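PDB 6IUL: natterin-like protein from Lethenteron camtschaticum, which is a cytotoxic immune protein that probably recognises glycans through a jacalin-like lectin domain and forms membrane pores through an aerolysin-type module. Local coordinates for residues A[166-177]-A[260-271]; A[21-30]-A[121-129]. All blocks are in the same frame, centred on the assembly; numbering follows the deposited sequence.

In the fold
From the N terminus the chain first enters the jacalin-like lectin domain, where strand 17-22 and the turn after it later meet strand 124-131. Their meeting is contact 2, which closes a loop of some 90 residues holding most of the lectin strands. Strand 135-155 then leads into the pore-forming module, and contact 1 opens only here: 166-177 pairs with 260-271, closing a second loop of 82 residues, mostly strand. The two loops follow in series, neither nested nor crossed. Their centres lie about 57 Å apart, on opposite sides of the chain's centre, yet both contacts belong to one large mixed sheet running through strand 135-155, which pairs with 124-131 and with 260-285.

Contact 1 (A[166-177]-A[260-271]); sequences VQMEEIKEMEYK and KTVTVVANIGRA
Tyr-176 packs against Val-264 in the closely fitted part of this antiparallel strand pair. Chi1 of -59° places the ring beside the backbone N and chi2 of -82° sets its turn; its edge meets the valine, CE2 lying 3.8 Å from CG2. Strands 184-200 and 241-256 pack on this part of the face: Phe-188 touches Tyr-176 and Val-264, Phe-252 touches Val-264, and Val-256 touches Tyr-176 and Val-262, a setting suited to branched and aromatic side chains. Backbone bonds lace the strands together; Val-264 N donates to Met-174 O at 2.8 Å and almost straight, 178°. Midway the register slips by one residue in a classic beta bulge. Ile-171 and Lys-172 both face Ala-266, whose O takes a 2.6 Å bond from Ile-171 N and a weak one from Lys-172 N. Here Ile-171 lies along the partner strand, CD1 3.7 Å from Ile-268 CB, while the extended chain of Lys-172 carries NZ to a salt bridge with Asp-118 of the second subunit. Such long, twisted strand pairs belong to the elongated module of aerolysin-type pore-forming proteins. The other face is more open and polar. There the aliphatic part of Glu-175 crosses Thr-261 at a slant, CG 3.5 Å from CG2, while Glu-170 runs alongside Asn-267, pointing the same way, with CG 3.3 Å from OD1. Long acidic side chains suit it: their methylenes pack on the partner strand while their carboxylates stay on the more accessible face; that of Glu-170 forms a salt bridge with Lys-76 of the second subunit. Near the far end Gly-269 lets Met-168 SD come within 3.6 Å of its CA.

Contact 2 (A[21-30]-A[121-129]); sequences FNGQENAATL and SGICLGVQG
Phe-21 and Val-127 form an antiparallel hydrogen-bonded pair: Phe-21 N donates to Val-127 O at 2.9 Å, nearly straight, and Val-127 N returns a more bent bond (140°). Beyond it Gly-23 N reaches Leu-125 O, and after the turn Leu-30 N donates to Cys-124 O at 2.8 Å. Gly-126 suits its place because its CA sits only 3.1 Å from Phe-21 O, where a side chain would collide, and because its backbone angles would also jam one against the carbonyl O of Leu-125.

Side-chain polar bonds shape the turn itself. Asn-22, its CG anti to the backbone N (chi1 -174°), forms an Asx turn: OD1 accepts from Gln-24 N at 2.7 Å, the donor standing above the carbonyl plane, and ND2 gives a bond to Gln-24 OE1. The amide is thereby held on both its oxygen and its nitrogen.

Van der Waals contacts complete the account. Leu-125 sets CD2 against the Gln-24 backbone and 3.4 Å from Ala-28 O; Leu-30 CB meets Cys-124 CB at 3.8 Å, an apolar pair. Phe-21 and Val-127 share Val-47 and Phe-57 as neighbours. Backbone pairing thus grips the turn of this jacalin-like domain at both ends, while the Leu-125 side chain, between those bonds, is held by van der Waals contact alone among the atoms of the two segments.

Contact 1 (A[166-177]-A[260-271])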
ATOM      1  N   VAL A 166      22.117  -5.748  11.732  1.00 47.95           N
ATOM      2  CA  VAL A 166      22.013  -4.313  11.426  1.00 45.59           C
ATOM      3  C   VAL A 166      23.152  -3.814  10.552  1.00 41.58           C
ATOM      4  O   VAL A 166      24.269  -3.802  10.981  1.00 50.60           O
ATOM      5  CB  VAL A 166      21.979  -3.507  12.721  1.00 44.95           C
ATOM      6  CG1 VAL A 166      21.834  -2.037  12.416  1.00 48.67           C
ATOM      7  CG2 VAL A 166      20.825  -3.969  13.599  1.00 45.95           C
ATOM      8  N   GLN A 167      22.861  -3.440   9.315  1.00 45.71           N
ATOM      9  CA  GLN A 167      23.848  -2.935   8.364  1.00 48.07           C
ATOM     10  C   GLN A 167      23.826  -1.390   8.376  1.00 49.00           C
ATOM     11  O   GLN A 167      22.759  -0.765   8.201  1.00 39.91           O
ATOM     12  CB  GLN A 167      23.587  -3.406   6.910  1.00 52.25           C
ATOM     13  CG  GLN A 167      23.717  -4.913   6.570  1.00 60.27           C
ATOM     14  CD  GLN A 167      25.058  -5.598   6.946  1.00 69.12           C
ATOM     15  OE1 GLN A 167      25.277  -6.743   6.579  1.00 80.51           O
ATOM     16  NE2 GLN A 167      25.910  -4.932   7.719  1.00 67.91           N
ATOM     17  N   MET A 168      25.017  -0.808   8.547  1.00 39.69           N
ATOM     18  CA  MET A 168      25.212   0.633   8.607  1.00 38.16           C
ATOM     19  C   MET A 168      25.464   1.189   7.220  1.00 37.24           C
ATOM     20  O   MET A 168      26.173   0.584   6.411  1.00 33.61           O
ATOM     21  CB  MET A 168      26.394   0.961   9.537  1.00 38.43           C
ATOM     22  CG  MET A 168      26.202   0.504  10.978  1.00 38.78           C
ATOM     23  SD  MET A 168      24.687   1.116  11.788  1.00 44.08           S
ATOM     24  CE  MET A 168      25.096   0.723  13.507  1.00 55.40           C
ATOM     25  N   GLU A 169      24.836   2.326   6.935  1.00 36.55           N
ATOM     26  CA  GLU A 169      24.996   3.025   5.693  1.00 38.23           C
ATOM     27  C   GLU A 169      25.357   4.473   6.062  1.00 34.78           C
ATOM     28  O   GLU A 169      24.745   5.063   6.966  1.00 34.17           O
ATOM     29  CB  GLU A 169      23.685   3.124   4.888  1.00 42.59           C
ATOM     30  CG  GLU A 169      22.690   2.010   4.984  1.00 56.16           C
ATOM     31  CD  GLU A 169      21.404   2.329   4.220  1.00 54.56           C
ATOM     32  OE1 GLU A 169      21.243   3.454   3.717  1.00 48.51           O
ATOM     33  OE2 GLU A 169      20.571   1.418   4.100  1.00 65.43           O
ATOM     34  N   GLU A 170      26.268   5.052   5.310  1.00 30.90           N
ATOM     35  CA  GLU A 170      26.638   6.435   5.482  1.00 31.62           C
ATOM     36  C   GLU A 170      25.610   7.312   4.758  1.00 30.07           C
ATOM     37  O   GLU A 170      25.107   7.001   3.701  1.00 28.82           O
ATOM     38  CB  GLU A 170      28.015   6.689   4.924  1.00 34.45           C
ATOM     39  CG  GLU A 170      29.178   6.100   5.712  1.00 34.98           C
ATOM     40  CD  GLU A 170      30.551   6.578   5.148  1.00 39.34           C
ATOM     41  OE1 GLU A 170      31.576   6.331   5.831  1.00 38.79           O
ATOM     42  OE2 GLU A 170      30.621   7.201   4.025  1.00 35.55           O
ATOM     43  N   ILE A 171      25.265   8.417   5.363  1.00 28.28           N
ATOM     44  CA  ILE A 171      24.296   9.303   4.773  1.00 28.60           C
ATOM     45  C   ILE A 171      24.968  10.613   4.354  1.00 28.22           C
ATOM     46  O   ILE A 171      24.656  11.191   3.296  1.00 27.30           O
ATOM     47  CB  ILE A 171      23.193   9.621   5.789  1.00 29.86           C
ATOM     48  CG1 ILE A 171      22.434   8.352   6.124  1.00 30.59           C
ATOM     49  CG2 ILE A 171      22.237  10.716   5.245  1.00 30.24           C
ATOM     50  CD1 ILE A 171      21.572   8.487   7.352  1.00 33.34           C
ATOM     51  N   LYS A 172      25.854  11.131   5.186  1.00 26.14           N
ATOM     52  CA  LYS A 172      26.405  12.472   4.893  1.00 26.41           C
ATOM     53  C   LYS A 172      27.750  12.663   5.544  1.00 24.87           C
ATOM     54  O   LYS A 172      27.987  12.178   6.690  1.00 25.31           O
ATOM     55  CB  LYS A 172      25.439  13.556   5.381  1.00 25.62           C
ATOM     56  CG  LYS A 172      25.955  14.995   5.192  1.00 25.51           C
ATOM     57  CD  LYS A 172      24.916  16.041   5.577  1.00 26.33           C
ATOM     58  CE  LYS A 172      25.452  17.462   5.355  1.00 26.71           C
ATOM     59  NZ  LYS A 172      24.463  18.505   5.690  1.00 25.77           N
ATOM     60  N   GLU A 173      28.614  13.399   4.862  1.00 25.36           N
ATOM     61  CA  GLU A 173      29.926  13.728   5.460  1.00 29.33           C
ATOM     62  C   GLU A 173      30.218  15.184   5.281  1.00 29.78           C
ATOM     63  O   GLU A 173      30.113  15.734   4.155  1.00 32.98           O
ATOM     64  CB  GLU A 173      31.066  12.907   4.834  1.00 33.07           C
ATOM     65  CG  GLU A 173      32.446  13.215   5.409  1.00 36.40           C
ATOM     66  CD  GLU A 173      33.533  12.202   4.960  1.00 42.63           C
ATOM     67  OE1 GLU A 173      33.196  11.077   4.531  1.00 50.61           O
ATOM     68  OE2 GLU A 173      34.744  12.493   5.053  1.00 43.58           O
ATOM     69  N   MET A 174      30.637  15.807   6.366  1.00 30.59           N
ATOM     70  CA  MET A 174      30.969  17.215   6.330  1.00 31.64           C
ATOM     71  C   MET A 174      32.231  17.443   7.172  1.00 33.05           C
ATOM     72  O   MET A 174      32.483  16.765   8.173  1.00 31.26           O
ATOM     73  CB  MET A 174      29.762  18.021   6.849  1.00 33.54           C
ATOM     74  CG  MET A 174      29.864  19.524   6.780  1.00 38.39           C
ATOM     75  SD  MET A 174      30.604  20.137   5.258  1.00 47.38           S
ATOM     76  CE  MET A 174      30.868  21.860   5.730  1.00 50.13           C
ATOM     77  N   GLU A 175      33.004  18.434   6.799  1.00 31.17           N
ATOM     78  CA  GLU A 175      34.251  18.709   7.526  1.00 34.26           C
ATOM     79  C   GLU A 175      34.261  20.169   8.033  1.00 32.09           C
ATOM     80  O   GLU A 175      33.831  21.095   7.335  1.00 31.45           O
ATOM     81  CB  GLU A 175      35.441  18.458   6.606  1.00 35.06           C
ATOM     82  CG  GLU A 175      36.811  18.672   7.243  1.00 37.68           C
ATOM     83  CD  GLU A 175      37.950  18.503   6.217  1.00 41.81           C
ATOM     84  OE1 GLU A 175      38.349  17.343   5.983  1.00 43.16           O
ATOM     85  OE2 GLU A 175      38.384  19.503   5.626  1.00 38.25           O
ATOM     86  N   TYR A 176      34.732  20.336   9.256  1.00 30.17           N
ATOM     87  CA  TYR A 176      34.799  21.644   9.904  1.00 31.11           C
ATOM     88  C   TYR A 176      36.246  21.890  10.271  1.00 30.61           C
ATOM     89  O   TYR A 176      36.829  21.114  11.039  1.00 37.54           O
ATOM     90  CB  TYR A 176      33.924  21.654  11.168  1.00 30.85           C
ATOM     91  CG  TYR A 176      32.484  21.358  10.874  1.00 31.91           C
ATOM     92  CD1 TYR A 176      31.628  22.362  10.414  1.00 31.52           C
ATOM     93  CD2 TYR A 176      31.973  20.082  11.008  1.00 32.42           C
ATOM     94  CE1 TYR A 176      30.292  22.105  10.123  1.00 30.13           C
ATOM     95  CE2 TYR A 176      30.648  19.808  10.684  1.00 30.65           C
ATOM     96  CZ  TYR A 176      29.817  20.803  10.241  1.00 29.94           C
ATOM     97  OH  TYR A 176      28.520  20.486   9.904  1.00 29.19           O
ATOM     98  N   LYS A 177      36.839  22.920   9.697  1.00 29.82           N
ATOM     99  CA  LYS A 177      38.228  23.218   9.955  1.00 35.77           C
ATOM    100  C   LYS A 177      38.357  24.588  10.650  1.00 33.01           C
ATOM    101  O   LYS A 177      37.879  25.592  10.143  1.00 30.73           O
ATOM    102  CB  LYS A 177      39.043  23.173   8.671  1.00 41.93           C
ATOM    103  CG  LYS A 177      40.537  23.104   8.994  1.00 52.26           C
ATOM    104  CD  LYS A 177      41.472  23.200   7.791  1.00 60.88           C
ATOM    105  CE  LYS A 177      42.878  22.726   8.216  1.00 69.47           C
ATOM    106  NZ  LYS A 177      43.975  23.144   7.299  1.00 76.99           N
ATOM    107  N   LYS A 260      42.291  22.870  14.520  1.00 43.67           N
ATOM    108  CA  LYS A 260      41.942  21.451  14.428  1.00 42.04           C
ATOM    109  C   LYS A 260      40.834  21.270  13.415  1.00 38.03           C
ATOM    110  O   LYS A 260      40.170  22.234  13.005  1.00 36.14           O
ATOM    111  CB  LYS A 260      41.545  20.887  15.799  1.00 45.72           C
ATOM    112  CG  LYS A 260      42.357  19.685  16.243  1.00 55.88           C
ATOM    113  CD  LYS A 260      43.692  20.041  16.902  1.00 63.98           C
ATOM    114  CE  LYS A 260      44.499  18.788  17.245  1.00 69.14           C
ATOM    115  NZ  LYS A 260      44.514  17.789  16.110  1.00 79.74           N
ATOM    116  N   THR A 261      40.694  20.039  12.970  1.00 33.59           N
ATOM    117  CA  THR A 261      39.678  19.648  12.045  1.00 35.67           C
ATOM    118  C   THR A 261      38.753  18.619  12.703  1.00 35.41           C
ATOM    119  O   THR A 261      39.211  17.708  13.390  1.00 29.44           O
ATOM    120  CB  THR A 261      40.333  19.040  10.795  1.00 36.13           C
ATOM    121  OG1 THR A 261      41.167  20.023  10.162  1.00 37.83           O
ATOM    122  CG2 THR A 261      39.283  18.524   9.763  1.00 36.62           C
ATOM    123  N   VAL A 262      37.443  18.770  12.489  1.00 35.11           N
ATOM    124  CA  VAL A 262      36.475  17.770  12.954  1.00 32.29           C
ATOM    125  C   VAL A 262      35.704  17.307  11.717  1.00 34.64           C
ATOM    126  O   VAL A 262      35.161  18.122  10.952  1.00 32.93           O
ATOM    127  CB  VAL A 262      35.509  18.307  14.006  1.00 33.94           C
ATOM    128  CG1 VAL A 262      34.469  17.254  14.365  1.00 34.82           C
ATOM    129  CG2 VAL A 262      36.260  18.710  15.248  1.00 37.56           C
ATOM    130  N   THR A 263      35.674  16.008  11.506  1.00 29.09           N
ATOM    131  CA  THR A 263      34.992  15.446  10.346  1.00 30.90           C
ATOM    132  C   THR A 263      33.799  14.692  10.919  1.00 29.39           C
ATOM    133  O   THR A 263      33.920  13.884  11.849  1.00 28.21           O
ATOM    134  CB  THR A 263      35.918  14.506   9.517  1.00 34.01           C
ATOM    135  OG1 THR A 263      37.124  15.200   9.108  1.00 35.90           O
ATOM    136  CG2 THR A 263      35.243  14.085   8.254  1.00 33.41           C
ATOM    137  N   VAL A 264      32.625  14.985  10.394  1.00 28.13           N
ATOM    138  CA  VAL A 264      31.374  14.389  10.917  1.00 27.07           C
ATOM    139  C   VAL A 264      30.745  13.528   9.854  1.00 24.82           C
ATOM    140  O   VAL A 264      30.531  13.962   8.700  1.00 25.89           O
ATOM    141  CB  VAL A 264      30.381  15.467  11.307  1.00 27.56           C
ATOM    142  CG1 VAL A 264      29.088  14.863  11.806  1.00 29.59           C
ATOM    143  CG2 VAL A 264      30.999  16.387  12.341  1.00 29.94           C
ATOM    144  N   VAL A 265      30.473  12.295  10.231  1.00 26.85           N
ATOM    145  CA  VAL A 265      29.779  11.356   9.322  1.00 29.07           C
ATOM    146  C   VAL A 265      28.478  10.920   9.964  1.00 27.58           C
ATOM    147  O   VAL A 265      28.463  10.437  11.089  1.00 25.15           O
ATOM    148  CB  VAL A 265      30.623  10.128   9.029  1.00 32.70           C
ATOM    149  CG1 VAL A 265      29.875   9.193   8.109  1.00 34.75           C
ATOM    150  CG2 VAL A 265      31.958  10.537   8.400  1.00 34.20           C
ATOM    151  N   ALA A 266      27.385  11.134   9.237  1.00 28.70           N
ATOM    152  CA  ALA A 266      26.078  10.652   9.648  1.00 31.65           C
ATOM    153  C   ALA A 266      25.756   9.299   9.020  1.00 28.51           C
ATOM    154  O   ALA A 266      25.920   9.109   7.802  1.00 30.77           O
ATOM    155  CB  ALA A 266      24.980  11.670   9.302  1.00 29.55           C
ATOM    156  N   ASN A 267      25.253   8.420   9.882  1.00 29.46           N
ATOM    157  CA  ASN A 267      24.936   7.018   9.557  1.00 33.25           C
ATOM    158  C   ASN A 267      23.506   6.624  10.004  1.00 32.81           C
ATOM    159  O   ASN A 267      22.872   7.294  10.832  1.00 31.56           O
ATOM    160  CB  ASN A 267      25.906   6.057  10.240  1.00 32.70           C
ATOM    161  CG  ASN A 267      27.336   6.302   9.846  1.00 38.52           C
ATOM    162  OD1 ASN A 267      27.706   6.163   8.666  1.00 40.12           O
ATOM    163  ND2 ASN A 267      28.170   6.699  10.836  1.00 38.16           N
ATOM    164  N   ILE A 268      23.028   5.516   9.439  1.00 30.87           N
ATOM    165  CA  ILE A 268      21.788   4.877   9.885  1.00 29.07           C
ATOM    166  C   ILE A 268      21.891   3.389   9.729  1.00 28.80           C
ATOM    167  O   ILE A 268      22.590   2.881   8.849  1.00 29.43           O
ATOM    168  CB  ILE A 268      20.561   5.419   9.151  1.00 27.37           C
ATOM    169  CG1 ILE A 268      19.307   5.145   9.967  1.00 29.35           C
ATOM    170  CG2 ILE A 268      20.533   4.842   7.763  1.00 27.06           C
ATOM    171  CD1 ILE A 268      18.021   5.714   9.400  1.00 30.41           C
ATOM    172  N   GLY A 269      21.252   2.666  10.638  1.00 31.99           N
ATOM    173  CA  GLY A 269      21.279   1.193  10.550  1.00 31.21           C
ATOM    174  C   GLY A 269      20.020   0.621   9.897  1.00 29.70           C
ATOM    175  O   GLY A 269      18.918   1.072  10.180  1.00 32.18           O
ATOM    176  N   ARG A 270      20.198  -0.385   9.069  1.00 30.56           N
ATOM    177  CA  ARG A 270      19.116  -1.038   8.337  1.00 35.81           C
ATOM    178  C   ARG A 270      19.100  -2.526   8.672  1.00 37.04           C
ATOM    179  O   ARG A 270      20.134  -3.196   8.605  1.00 37.89           O
ATOM    180  CB  ARG A 270      19.384  -0.880   6.851  1.00 36.36           C
ATOM    181  CG  ARG A 270      18.402  -1.528   5.920  1.00 42.26           C
ATOM    182  CD  ARG A 270      18.903  -1.394   4.490  1.00 46.10           C
ATOM    183  NE  ARG A 270      17.873  -1.782   3.511  1.00 55.27           N
ATOM    184  CZ  ARG A 270      17.612  -3.034   3.110  1.00 59.90           C
ATOM    185  NH1 ARG A 270      18.291  -4.070   3.611  1.00 61.06           N
ATOM    186  NH2 ARG A 270      16.671  -3.243   2.188  1.00 53.23           N
ATOM    187  N   ALA A 271      17.930  -3.050   8.997  1.00 36.70           N
ATOM    188  CA  ALA A 271      17.808  -4.468   9.315  1.00 37.01           C
ATOM    189  C   ALA A 271      16.646  -5.125   8.613  1.00 38.56           C
ATOM    190  O   ALA A 271      15.514  -4.649   8.707  1.00 36.16           O
ATOM    191  CB  ALA A 271      17.682  -4.657  10.822  1.00 39.71           C
TER

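Contact 2 (A[21-30]-A[121-129])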
ATOM      1  N   PHE A  21     -18.126 -32.033   5.116  1.00 34.03           N
ATOM      2  CA  PHE A  21     -16.831 -31.657   4.595  1.00 30.55           C
ATOM      3  C   PHE A  21     -16.789 -30.157   4.822  1.00 33.47           C
ATOM      4  O   PHE A  21     -17.463 -29.366   4.110  1.00 29.86           O
ATOM      5  CB  PHE A  21     -16.737 -32.011   3.096  1.00 30.14           C
ATOM      6  CG  PHE A  21     -15.415 -31.691   2.465  1.00 30.45           C
ATOM      7  CD1 PHE A  21     -14.269 -32.251   2.956  1.00 32.54           C
ATOM      8  CD2 PHE A  21     -15.325 -30.834   1.389  1.00 29.51           C
ATOM      9  CE1 PHE A  21     -13.057 -31.963   2.403  1.00 32.09           C
ATOM     10  CE2 PHE A  21     -14.109 -30.527   0.827  1.00 31.00           C
ATOM     11  CZ  PHE A  21     -12.980 -31.110   1.311  1.00 32.49           C
ATOM     12  N   ASN A  22     -15.994 -29.761   5.803  1.00 30.72           N
ATOM     13  CA  ASN A  22     -16.088 -28.415   6.389  1.00 31.10           C
ATOM     14  C   ASN A  22     -14.713 -27.843   6.646  1.00 30.83           C
ATOM     15  O   ASN A  22     -13.929 -28.471   7.327  1.00 34.44           O
ATOM     16  CB  ASN A  22     -16.855 -28.540   7.708  1.00 31.76           C
ATOM     17  CG  ASN A  22     -17.156 -27.205   8.352  1.00 36.36           C
ATOM     18  OD1 ASN A  22     -16.645 -26.185   7.933  1.00 42.98           O
ATOM     19  ND2 ASN A  22     -18.005 -27.197   9.381  1.00 35.05           N
ATOM     20  N   GLY A  23     -14.421 -26.655   6.130  1.00 28.96           N
ATOM     21  CA  GLY A  23     -13.128 -25.985   6.377  1.00 29.53           C
ATOM     22  C   GLY A  23     -13.099 -25.086   7.603  1.00 28.45           C
ATOM     23  O   GLY A  23     -12.137 -24.335   7.818  1.00 29.40           O
ATOM     24  N   GLN A  24     -14.143 -25.153   8.413  1.00 28.99           N
ATOM     25  CA  GLN A  24     -14.299 -24.299   9.614  1.00 36.54           C
ATOM     26  C   GLN A  24     -13.076 -24.113  10.503  1.00 39.93           C
ATOM     27  O   GLN A  24     -12.778 -22.992  10.893  1.00 38.39           O
ATOM     28  CB  GLN A  24     -15.414 -24.842  10.523  1.00 40.68           C
ATOM     29  CG  GLN A  24     -15.856 -23.867  11.603  1.00 41.67           C
ATOM     30  CD  GLN A  24     -17.290 -24.097  12.054  1.00 42.07           C
ATOM     31  OE1 GLN A  24     -18.083 -24.713  11.350  1.00 47.19           O
ATOM     32  NE2 GLN A  24     -17.618 -23.639  13.234  1.00 42.74           N
ATOM     33  N   GLU A  25     -12.378 -25.194  10.810  1.00 41.71           N
ATOM     34  CA  GLU A  25     -11.279 -25.158  11.800  1.00 46.64           C
ATOM     35  C   GLU A  25     -10.106 -24.292  11.390  1.00 42.68           C
ATOM     36  O   GLU A  25      -9.481 -23.681  12.259  1.00 45.96           O
ATOM     37  CB  GLU A  25     -10.769 -26.554  12.100  1.00 52.73           C
ATOM     38  CG  GLU A  25     -11.868 -27.415  12.704  1.00 67.51           C
ATOM     39  CD  GLU A  25     -11.415 -28.826  13.110  1.00 80.14           C
ATOM     40  OE1 GLU A  25     -10.248 -29.249  12.823  1.00 83.81           O
ATOM     41  OE2 GLU A  25     -12.257 -29.515  13.735  1.00 74.79           O
ATOM     42  N   ASN A  26      -9.808 -24.223  10.092  1.00 37.74           N
ATOM     43  CA  ASN A  26      -8.705 -23.387   9.618  1.00 33.83           C
ATOM     44  C   ASN A  26      -9.170 -22.333   8.633  1.00 32.60           C
ATOM     45  O   ASN A  26      -8.375 -21.781   7.877  1.00 34.96           O
ATOM     46  CB  ASN A  26      -7.591 -24.253   9.006  1.00 36.34           C
ATOM     47  CG  ASN A  26      -8.083 -25.117   7.860  1.00 39.04           C
ATOM     48  OD1 ASN A  26      -9.292 -25.240   7.641  1.00 38.83           O
ATOM     49  ND2 ASN A  26      -7.153 -25.699   7.107  1.00 32.10           N
ATOM     50  N   ALA A  27     -10.477 -22.068   8.631  1.00 34.83           N
ATOM     51  CA  ALA A  27     -11.104 -21.080   7.729  1.00 34.32           C
ATOM     52  C   ALA A  27     -10.801 -21.289   6.247  1.00 35.01           C
ATOM     53  O   ALA A  27     -10.705 -20.338   5.464  1.00 34.43           O
ATOM     54  CB  ALA A  27     -10.707 -19.668   8.153  1.00 42.22           C
ATOM     55  N   ALA A  28     -10.621 -22.543   5.858  1.00 34.86           N
ATOM     56  CA  ALA A  28     -10.476 -22.875   4.452  1.00 32.00           C
ATOM     57  C   ALA A  28     -11.868 -22.851   3.820  1.00 29.96           C
ATOM     58  O   ALA A  28     -12.828 -23.273   4.444  1.00 30.00           O
ATOM     59  CB  ALA A  28      -9.834 -24.241   4.278  1.00 32.53           C
ATOM     60  N   THR A  29     -11.959 -22.358   2.592  1.00 27.63           N
ATOM     61  CA  THR A  29     -13.215 -22.119   1.966  1.00 27.75           C
ATOM     62  C   THR A  29     -13.353 -22.845   0.626  1.00 27.49           C
ATOM     63  O   THR A  29     -12.429 -23.404   0.088  1.00 26.66           O
ATOM     64  CB  THR A  29     -13.418 -20.604   1.740  1.00 29.94           C
ATOM     65  OG1 THR A  29     -12.374 -20.069   0.939  1.00 28.99           O
ATOM     66  CG2 THR A  29     -13.446 -19.866   3.066  1.00 32.34           C
ATOM     67  N   LEU A  30     -14.556 -22.836   0.097  1.00 28.99           N
ATOM     68  CA  LEU A  30     -14.870 -23.532  -1.130  1.00 27.71           C
ATOM     69  C   LEU A  30     -14.133 -22.900  -2.294  1.00 24.78           C
ATOM     70  O   LEU A  30     -14.298 -21.722  -2.532  1.00 25.53           O
ATOM     71  CB  LEU A  30     -16.382 -23.484  -1.383  1.00 26.98           C
ATOM     72  CG  LEU A  30     -16.851 -24.106  -2.698  1.00 30.13           C
ATOM     73  CD1 LEU A  30     -16.595 -25.617  -2.696  1.00 31.97           C
ATOM     74  CD2 LEU A  30     -18.330 -23.793  -2.953  1.00 30.54           C
ATOM     75  N   SER A 121     -22.894 -14.656   4.430  1.00 24.90           N
ATOM     76  CA  SER A 121     -21.918 -13.814   3.805  1.00 24.05           C
ATOM     77  C   SER A 121     -21.636 -14.206   2.359  1.00 23.42           C
ATOM     78  O   SER A 121     -20.931 -13.500   1.664  1.00 22.21           O
ATOM     79  CB  SER A 121     -20.610 -13.894   4.575  1.00 25.83           C
ATOM     80  OG  SER A 121     -19.996 -15.159   4.404  1.00 22.55           O
ATOM     81  N   GLY A 122     -22.111 -15.375   1.936  1.00 23.06           N
ATOM     82  CA  GLY A 122     -21.758 -15.904   0.624  1.00 22.50           C
ATOM     83  C   GLY A 122     -20.421 -16.616   0.581  1.00 23.42           C
ATOM     84  O   GLY A 122     -19.989 -17.049  -0.476  1.00 23.45           O
ATOM     85  N   ILE A 123     -19.743 -16.717   1.728  1.00 22.84           N
ATOM     86  CA  ILE A 123     -18.467 -17.393   1.784  1.00 23.87           C
ATOM     87  C   ILE A 123     -18.727 -18.793   2.284  1.00 21.73           C
ATOM     88  O   ILE A 123     -19.155 -18.983   3.415  1.00 21.58           O
ATOM     89  CB  ILE A 123     -17.490 -16.699   2.766  1.00 26.46           C
ATOM     90  CG1 ILE A 123     -17.297 -15.204   2.476  1.00 30.23           C
ATOM     91  CG2 ILE A 123     -16.181 -17.420   2.806  1.00 26.40           C
ATOM     92  CD1 ILE A 123     -16.744 -14.949   1.140  1.00 38.05           C
ATOM     93  N   CYS A 124     -18.449 -19.780   1.454  1.00 21.68           N
ATOM     94  CA  CYS A 124     -18.799 -21.129   1.738  1.00 23.50           C
ATOM     95  C   CYS A 124     -17.644 -21.929   2.335  1.00 24.24           C
ATOM     96  O   CYS A 124     -16.505 -21.808   1.859  1.00 24.50           O
ATOM     97  CB  CYS A 124     -19.300 -21.809   0.473  1.00 26.62           C
ATOM     98  SG  CYS A 124     -19.767 -23.557   0.658  1.00 26.18           S
ATOM     99  N   LEU A 125     -17.927 -22.700   3.400  1.00 23.60           N
ATOM    100  CA  LEU A 125     -16.915 -23.510   4.074  1.00 23.64           C
ATOM    101  C   LEU A 125     -16.950 -24.973   3.659  1.00 26.21           C
ATOM    102  O   LEU A 125     -16.076 -25.748   4.070  1.00 25.09           O
ATOM    103  CB  LEU A 125     -17.090 -23.456   5.588  1.00 27.13           C
ATOM    104  CG  LEU A 125     -16.782 -22.137   6.310  1.00 29.39           C
ATOM    105  CD1 LEU A 125     -17.305 -22.184   7.724  1.00 31.81           C
ATOM    106  CD2 LEU A 125     -15.297 -21.838   6.255  1.00 31.13           C
ATOM    107  N   GLY A 126     -17.926 -25.384   2.860  1.00 24.64           N
ATOM    108  CA  GLY A 126     -18.008 -26.776   2.423  1.00 23.02           C
ATOM    109  C   GLY A 126     -19.470 -27.229   2.328  1.00 25.59           C
ATOM    110  O   GLY A 126     -20.400 -26.403   2.146  1.00 25.37           O
ATOM    111  N   VAL A 127     -19.693 -28.536   2.487  1.00 26.50           N
ATOM    112  CA  VAL A 127     -21.034 -29.130   2.349  1.00 26.46           C
ATOM    113  C   VAL A 127     -21.347 -30.125   3.434  1.00 28.10           C
ATOM    114  O   VAL A 127     -20.462 -30.619   4.089  1.00 28.13           O
ATOM    115  CB  VAL A 127     -21.195 -29.868   1.016  1.00 28.40           C
ATOM    116  CG1 VAL A 127     -21.053 -28.895  -0.144  1.00 27.47           C
ATOM    117  CG2 VAL A 127     -20.170 -31.002   0.909  1.00 26.98           C
ATOM    118  N   GLN A 128     -22.626 -30.418   3.604  1.00 28.21           N
ATOM    119  CA  GLN A 128     -23.041 -31.376   4.596  1.00 29.30           C
ATOM    120  C   GLN A 128     -24.345 -31.959   4.152  1.00 28.27           C
ATOM    121  O   GLN A 128     -25.212 -31.249   3.614  1.00 29.19           O
ATOM    122  CB  GLN A 128     -23.224 -30.696   5.970  1.00 31.54           C
ATOM    123  CG  GLN A 128     -23.558 -31.648   7.126  1.00 33.30           C
ATOM    124  CD  GLN A 128     -23.309 -31.002   8.505  1.00 34.84           C
ATOM    125  OE1 GLN A 128     -22.245 -30.445   8.750  1.00 31.16           O
ATOM    126  NE2 GLN A 128     -24.310 -31.064   9.379  1.00 26.71           N
ATOM    127  N   GLY A 129     -24.521 -33.254   4.365  1.00 30.99           N
ATOM    128  CA  GLY A 129     -25.755 -33.889   3.985  1.00 31.43           C
ATOM    129  C   GLY A 129     -25.768 -35.390   4.193  1.00 36.76           C
ATOM    130  O   GLY A 129     -25.152 -35.899   5.136  1.00 36.18           O
TER